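Local coordinates for poly-beta-1,6-N-acetyl-D-glucosamine export protein (Escherichia coli, PDB 4Y25) that exports the biofilm polysaccharide poly-beta-1,6-N-acetyl-D-glucosamine across the outer membrane through its C-terminal beta-barrel, the part modelled here, at residues 181-195 with 207-221. Sequence-based numbering, arbitrary orientation.
Sequences PYLIVDFLPSLYYEQ and IKTFDIVPAFEASHL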
loop_
_atom_site.group_PDB
_atom_site.type_symbol
_atom_site.label_atom_id
_atom_site.label_comp_id
_atom_site.label_asym_id
_atom_site.label_seq_id
_atom_site.Cartn_x
_atom_site.Cartn_y
_atom_site.Cartn_z
ATOM N N PRO A 181 -19.451 -4.191 -20.540
ATOM C CA PRO A 181 -19.203 -5.631 -20.422
ATOM C C PRO A 181 -17.722 -6.011 -20.532
ATOM O O PRO A 181 -17.331 -7.067 -20.036
ATOM C CB PRO A 181 -19.988 -6.221 -21.607
ATOM C CG PRO A 181 -20.809 -5.075 -22.189
ATOM C CD PRO A 181 -20.721 -3.931 -21.235
ATOM N N TYR A 182 -16.917 -5.164 -21.166
ATOM C CA TYR A 182 -15.519 -5.490 -21.436
ATOM C C TYR A 182 -14.536 -4.439 -20.910
ATOM O O TYR A 182 -13.354 -4.726 -20.723
ATOM C CB TYR A 182 -15.315 -5.679 -22.943
ATOM C CG TYR A 182 -15.609 -4.440 -23.764
ATOM C CD1 TYR A 182 -14.610 -3.516 -24.046
ATOM C CD2 TYR A 182 -16.886 -4.192 -24.253
ATOM C CE1 TYR A 182 -14.873 -2.381 -24.790
ATOM C CE2 TYR A 182 -17.159 -3.059 -25.001
ATOM C CZ TYR A 182 -16.148 -2.157 -25.264
ATOM O OH TYR A 182 -16.408 -1.026 -26.006
ATOM N N LEU A 183 -15.025 -3.225 -20.672
ATOM C CA LEU A 183 -14.153 -2.113 -20.303
ATOM C C LEU A 183 -14.755 -1.204 -19.237
ATOM O O LEU A 183 -15.877 -0.725 -19.385
ATOM C CB LEU A 183 -13.820 -1.280 -21.542
ATOM C CG LEU A 183 -13.270 0.128 -21.307
ATOM C CD1 LEU A 183 -11.864 0.080 -20.726
ATOM C CD2 LEU A 183 -13.299 0.937 -22.594
ATOM N N ILE A 184 -14.008 -0.959 -18.165
ATOM C CA ILE A 184 -14.415 0.051 -17.195
ATOM C C ILE A 184 -13.337 1.126 -17.054
ATOM O O ILE A 184 -12.137 0.848 -17.139
ATOM C CB ILE A 184 -14.735 -0.557 -15.808
ATOM C CG1 ILE A 184 -13.469 -1.048 -15.104
ATOM C CG2 ILE A 184 -15.757 -1.673 -15.935
ATOM C CD1 ILE A 184 -13.706 -1.493 -13.678
ATOM N N VAL A 185 -13.780 2.363 -16.864
ATOM C CA VAL A 185 -12.866 3.488 -16.732
ATOM C C VAL A 185 -13.190 4.288 -15.479
ATOM O O VAL A 185 -14.285 4.840 -15.346
ATOM C CB VAL A 185 -12.925 4.419 -17.959
ATOM C CG1 VAL A 185 -11.957 5.572 -17.789
ATOM C CG2 VAL A 185 -12.615 3.645 -19.231
ATOM N N ASP A 186 -12.236 4.342 -14.559
ATOM C CA ASP A 186 -12.419 5.093 -13.326
ATOM C C ASP A 186 -11.615 6.381 -13.325
ATOM O O ASP A 186 -10.506 6.436 -13.853
ATOM C CB ASP A 186 -12.025 4.248 -12.113
ATOM C CG ASP A 186 -13.093 3.254 -11.723
ATOM O OD1 ASP A 186 -14.276 3.516 -12.020
ATOM O OD2 ASP A 186 -12.751 2.218 -11.113
ATOM N N PHE A 187 -12.187 7.421 -12.731
ATOM C CA PHE A 187 -11.451 8.647 -12.464
ATOM C C PHE A 187 -11.013 8.620 -11.006
ATOM O O PHE A 187 -11.846 8.557 -10.103
ATOM C CB PHE A 187 -12.312 9.878 -12.771
ATOM C CG PHE A 187 -11.652 11.186 -12.431
ATOM C CD1 PHE A 187 -10.427 11.524 -12.981
ATOM C CD2 PHE A 187 -12.272 12.089 -11.580
ATOM C CE1 PHE A 187 -9.822 12.729 -12.678
ATOM C CE2 PHE A 187 -11.674 13.302 -11.273
ATOM C CZ PHE A 187 -10.447 13.622 -11.822
ATOM N N LEU A 188 -9.703 8.637 -10.776
ATOM C CA LEU A 188 -9.171 8.565 -9.420
ATOM C C LEU A 188 -8.305 9.773 -9.083
ATOM O O LEU A 188 -7.077 9.704 -9.154
ATOM C CB LEU A 188 -8.360 7.281 -9.223
ATOM C CG LEU A 188 -9.097 5.944 -9.319
ATOM C CD1 LEU A 188 -8.977 5.377 -10.717
ATOM C CD2 LEU A 188 -8.559 4.960 -8.293
ATOM N N PRO A 189 -8.944 10.889 -8.709
ATOM C CA PRO A 189 -8.199 12.082 -8.299
ATOM C C PRO A 189 -7.646 11.923 -6.889
ATOM O O PRO A 189 -8.388 11.549 -5.981
ATOM C CB PRO A 189 -9.253 13.187 -8.357
ATOM C CG PRO A 189 -10.532 12.480 -8.053
ATOM C CD PRO A 189 -10.402 11.096 -8.642
ATOM N N SER A 190 -6.361 12.198 -6.707
ATOM C CA SER A 190 -5.742 12.017 -5.400
ATOM C C SER A 190 -5.129 13.305 -4.861
ATOM O O SER A 190 -4.528 14.083 -5.604
ATOM C CB SER A 190 -4.675 10.922 -5.466
ATOM O OG SER A 190 -4.252 10.548 -4.166
ATOM N N LEU A 191 -5.297 13.522 -3.561
ATOM C CA LEU A 191 -4.634 14.615 -2.862
ATOM C C LEU A 191 -3.791 14.052 -1.723
ATOM O O LEU A 191 -4.144 13.036 -1.124
ATOM C CB LEU A 191 -5.649 15.623 -2.324
ATOM C CG LEU A 191 -6.588 16.271 -3.342
ATOM C CD1 LEU A 191 -7.458 17.316 -2.669
ATOM C CD2 LEU A 191 -5.797 16.884 -4.478
ATOM N N TYR A 192 -2.678 14.711 -1.423
ATOM C CA TYR A 192 -1.776 14.225 -0.388
ATOM C C TYR A 192 -1.058 15.369 0.317
ATOM O O TYR A 192 -0.639 16.338 -0.315
ATOM C CB TYR A 192 -0.760 13.251 -0.986
ATOM C CG TYR A 192 0.282 12.755 -0.008
ATOM C CD1 TYR A 192 -0.050 11.848 0.994
ATOM C CD2 TYR A 192 1.601 13.182 -0.096
ATOM C CE1 TYR A 192 0.903 11.390 1.887
ATOM C CE2 TYR A 192 2.560 12.728 0.791
ATOM C CZ TYR A 192 2.207 11.834 1.780
ATOM O OH TYR A 192 3.165 11.385 2.660
ATOM N N TYR A 193 -0.925 15.241 1.633
ATOM C CA TYR A 193 -0.258 16.242 2.456
ATOM C C TYR A 193 0.688 15.560 3.439
ATOM O O TYR A 193 0.317 14.586 4.091
ATOM C CB TYR A 193 -1.292 17.095 3.197
ATOM C CG TYR A 193 -0.712 18.160 4.105
ATOM C CD1 TYR A 193 -0.214 19.349 3.587
ATOM C CD2 TYR A 193 -0.683 17.985 5.482
ATOM C CE1 TYR A 193 0.308 20.329 4.416
ATOM C CE2 TYR A 193 -0.164 18.956 6.318
ATOM C CZ TYR A 193 0.330 20.125 5.782
ATOM O OH TYR A 193 0.846 21.090 6.616
ATOM N N GLU A 194 1.913 16.067 3.532
ATOM C CA GLU A 194 2.901 15.524 4.458
ATOM C C GLU A 194 3.692 16.638 5.135
ATOM O O GLU A 194 4.203 17.541 4.474
ATOM C CB GLU A 194 3.861 14.572 3.737
ATOM C CG GLU A 194 4.993 14.051 4.618
ATOM C CD GLU A 194 6.025 13.246 3.845
ATOM O OE1 GLU A 194 5.799 12.974 2.646
ATOM O OE2 GLU A 194 7.066 12.889 4.438
ATOM N N GLN A 195 3.786 16.567 6.459
ATOM C CA GLN A 195 4.542 17.550 7.225
ATOM C C GLN A 195 5.474 16.863 8.220
ATOM O O GLN A 195 5.076 15.930 8.916
ATOM C CB GLN A 195 3.593 18.510 7.948
ATOM C CG GLN A 195 4.222 19.284 9.098
ATOM C CD GLN A 195 3.690 18.850 10.449
ATOM O OE1 GLN A 195 2.661 18.179 10.536
ATOM N NE2 GLN A 195 4.391 19.228 11.513
ATOM N N ILE A 207 9.690 18.997 4.672
ATOM C CA ILE A 207 9.041 19.725 5.757
ATOM C C ILE A 207 7.541 19.897 5.532
ATOM O O ILE A 207 6.742 19.690 6.445
ATOM C CB ILE A 207 9.677 21.110 5.944
ATOM C CG1 ILE A 207 11.111 20.961 6.450
ATOM C CG2 ILE A 207 8.869 21.945 6.922
ATOM C CD1 ILE A 207 12.026 22.080 6.004
ATOM N N LYS A 208 7.163 20.280 4.318
ATOM C CA LYS A 208 5.754 20.469 3.990
ATOM C C LYS A 208 5.511 20.262 2.498
ATOM O O LYS A 208 5.872 21.102 1.675
ATOM C CB LYS A 208 5.285 21.860 4.424
ATOM C CG LYS A 208 3.779 22.051 4.375
ATOM C CD LYS A 208 3.353 23.299 5.135
ATOM C CE LYS A 208 3.668 23.177 6.618
ATOM N NZ LYS A 208 3.202 24.361 7.391
ATOM N N THR A 209 4.898 19.131 2.162
ATOM C CA THR A 209 4.643 18.771 0.774
ATOM C C THR A 209 3.144 18.649 0.514
ATOM O O THR A 209 2.393 18.172 1.365
ATOM C CB THR A 209 5.336 17.444 0.405
ATOM O OG1 THR A 209 6.702 17.485 0.834
ATOM C CG2 THR A 209 5.288 17.202 -1.097
ATOM N N PHE A 210 2.710 19.092 -0.660
ATOM C CA PHE A 210 1.312 18.969 -1.049
ATOM C C PHE A 210 1.201 18.657 -2.536
ATOM O O PHE A 210 1.805 19.336 -3.369
ATOM C CB PHE A 210 0.545 20.247 -0.707
ATOM C CG PHE A 210 -0.906 20.200 -1.079
ATOM C CD1 PHE A 210 -1.795 19.426 -0.353
ATOM C CD2 PHE A 210 -1.385 20.934 -2.149
ATOM C CE1 PHE A 210 -3.133 19.381 -0.692
ATOM C CE2 PHE A 210 -2.721 20.894 -2.493
ATOM C CZ PHE A 210 -3.596 20.117 -1.763
ATOM N N ASP A 211 0.441 17.616 -2.862
ATOM C CA ASP A 211 0.304 17.175 -4.246
ATOM C C ASP A 211 -1.152 17.108 -4.689
ATOM O O ASP A 211 -2.028 16.690 -3.934
ATOM C CB ASP A 211 0.953 15.801 -4.445
ATOM C CG ASP A 211 2.366 15.731 -3.900
ATOM O OD1 ASP A 211 3.057 16.768 -3.882
ATOM O OD2 ASP A 211 2.789 14.629 -3.492
ATOM N N ILE A 212 -1.398 17.524 -5.925
ATOM C CA ILE A 212 -2.688 17.318 -6.562
ATOM C C ILE A 212 -2.469 16.523 -7.840
ATOM O O ILE A 212 -1.896 17.033 -8.800
ATOM C CB ILE A 212 -3.393 18.644 -6.891
ATOM C CG1 ILE A 212 -3.595 19.475 -5.624
ATOM C CG2 ILE A 212 -4.722 18.379 -7.575
ATOM C CD1 ILE A 212 -4.242 20.824 -5.871
ATOM N N VAL A 213 -2.904 15.268 -7.847
ATOM C CA VAL A 213 -2.719 14.418 -9.018
ATOM C C VAL A 213 -4.032 13.813 -9.500
ATOM O O VAL A 213 -4.499 12.820 -8.945
ATOM C CB VAL A 213 -1.728 13.267 -8.741
ATOM C CG1 VAL A 213 -1.484 12.470 -10.014
ATOM C CG2 VAL A 213 -0.416 13.803 -8.188
ATOM N N PRO A 214 -4.640 14.422 -10.529
ATOM C CA PRO A 214 -5.795 13.799 -11.178
ATOM C C PRO A 214 -5.344 12.648 -12.066
ATOM O O PRO A 214 -4.413 12.807 -12.856
ATOM C CB PRO A 214 -6.400 14.940 -11.999
ATOM C CG PRO A 214 -5.257 15.842 -12.277
ATOM C CD PRO A 214 -4.352 15.758 -11.076
ATOM N N ALA A 215 -5.988 11.497 -11.924
ATOM C CA ALA A 215 -5.576 10.311 -12.657
ATOM C C ALA A 215 -6.772 9.458 -13.034
ATOM O O ALA A 215 -7.823 9.532 -12.396
ATOM C CB ALA A 215 -4.593 9.501 -11.833
ATOM N N PHE A 216 -6.612 8.650 -14.078
ATOM C CA PHE A 216 -7.652 7.701 -14.444
ATOM C C PHE A 216 -7.080 6.294 -14.509
ATOM O O PHE A 216 -5.869 6.104 -14.624
ATOM C CB PHE A 216 -8.303 8.075 -15.782
ATOM C CG PHE A 216 -7.562 7.573 -16.991
ATOM C CD1 PHE A 216 -6.452 8.246 -17.472
ATOM C CD2 PHE A 216 -7.988 6.432 -17.656
ATOM C CE1 PHE A 216 -5.773 7.785 -18.589
ATOM C CE2 PHE A 216 -7.315 5.966 -18.771
ATOM C CZ PHE A 216 -6.206 6.643 -19.238
ATOM N N GLU A 217 -7.963 5.310 -14.416
ATOM C CA GLU A 217 -7.575 3.918 -14.561
ATOM C C GLU A 217 -8.577 3.228 -15.469
ATOM O O GLU A 217 -9.780 3.487 -15.384
ATOM C CB GLU A 217 -7.505 3.223 -13.200
ATOM C CG GLU A 217 -6.943 1.813 -13.253
ATOM C CD GLU A 217 -6.873 1.161 -11.886
ATOM O OE1 GLU A 217 -5.754 1.021 -11.350
ATOM O OE2 GLU A 217 -7.938 0.784 -11.351
ATOM N N ALA A 218 -8.080 2.366 -16.347
ATOM C CA ALA A 218 -8.944 1.648 -17.274
ATOM C C ALA A 218 -8.669 0.152 -17.228
ATOM O O ALA A 218 -7.564 -0.294 -17.530
ATOM C CB ALA A 218 -8.764 2.181 -18.688
ATOM N N SER A 219 -9.678 -0.618 -16.837
ATOM C CA SER A 219 -9.571 -2.072 -16.820
ATOM C C SER A 219 -10.193 -2.665 -18.075
ATOM O O SER A 219 -11.403 -2.575 -18.276
ATOM C CB SER A 219 -10.247 -2.656 -15.577
ATOM O OG SER A 219 -9.622 -2.200 -14.391
ATOM N N HIS A 220 -9.365 -3.260 -18.925
ATOM C CA HIS A 220 -9.867 -3.912 -20.127
ATOM C C HIS A 220 -9.831 -5.426 -19.970
ATOM O O HIS A 220 -8.876 -5.982 -19.428
ATOM C CB HIS A 220 -9.062 -3.492 -21.354
ATOM C CG HIS A 220 -9.602 -4.038 -22.638
ATOM N ND1 HIS A 220 -8.863 -4.847 -23.475
ATOM C CD2 HIS A 220 -10.814 -3.899 -23.225
ATOM C CE1 HIS A 220 -9.594 -5.178 -24.524
ATOM N NE2 HIS A 220 -10.783 -4.615 -24.397
ATOM N N LEU A 221 -10.879 -6.087 -20.451
ATOM C CA LEU A 221 -11.007 -7.532 -20.305
ATOM C C LEU A 221 -10.499 -8.269 -21.543
ATOM O O LEU A 221 -11.027 -8.100 -22.642
ATOM C CB LEU A 221 -12.462 -7.904 -20.026
ATOM C CG LEU A 221 -12.721 -9.342 -19.580
ATOM C CD1 LEU A 221 -11.910 -9.664 -18.334
ATOM C CD2 LEU A 221 -14.202 -9.559 -19.328
#
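Leu183 to Gln195 pairs antiparallel with Lys208 to His220, Val185 sitting across from Ala218 and Tyr193 across from Phe210. The N-to-C directions are 176° apart at 190-195 with 208-213, and nearly antiparallel too at 183-187 with 215-221. Backbone hydrogen bonds come in pairs at Ile184 with Ser219, Asp186 with Glu217, Ser190 with Val213, Tyr192 with Asp211 and Glu194 with Thr209. Both strands are interrupted where Pro189 faces Pro214; neither proline has an amide hydrogen to give, and a hydrogen bond from Leu188 N to Ala215 O carries the ladder up to them.

One face is mostly apolar and aromatic, as expected of the lipid-facing outside of an outer-membrane barrel. On it Leu191 CD2 lies beside Ile212, 3.6 Å from CG1, the two side chains pointing the same way. Phe187 CG is anti to the backbone N (chi1 176°), which brings CE1 to 4.1 Å from Pro214 CB, while Pro189 CD sits over one face of the ring, toward its rim. The Lys208 chain runs obliquely past Tyr193, CE 3.5 Å from OH. The other face, largely polar, probably lines the barrel interior, consistent with a polysaccharide pore: Asp211 points the same way as Tyr192, OD2 at the ring edge, 3.9 Å from CD2, the planes 37° apart. Leu188 CD1 reaches this side too, 3.6 Å from Glu217 CB.

Strand 165-179 flanks 183-195: Arg176 and Arg166 form salt bridges with Asp186 and Glu194, Asn196 also hydrogen-bonds Glu194 OE2, and Glu168 hydrogen-bonds Tyr192 OH. Beyond 208-225, Ser241 of strand 228-243 hydrogen-bonds Asp211 OD1, and Arg277 of strand 266-278 salt-bridges that aspartate.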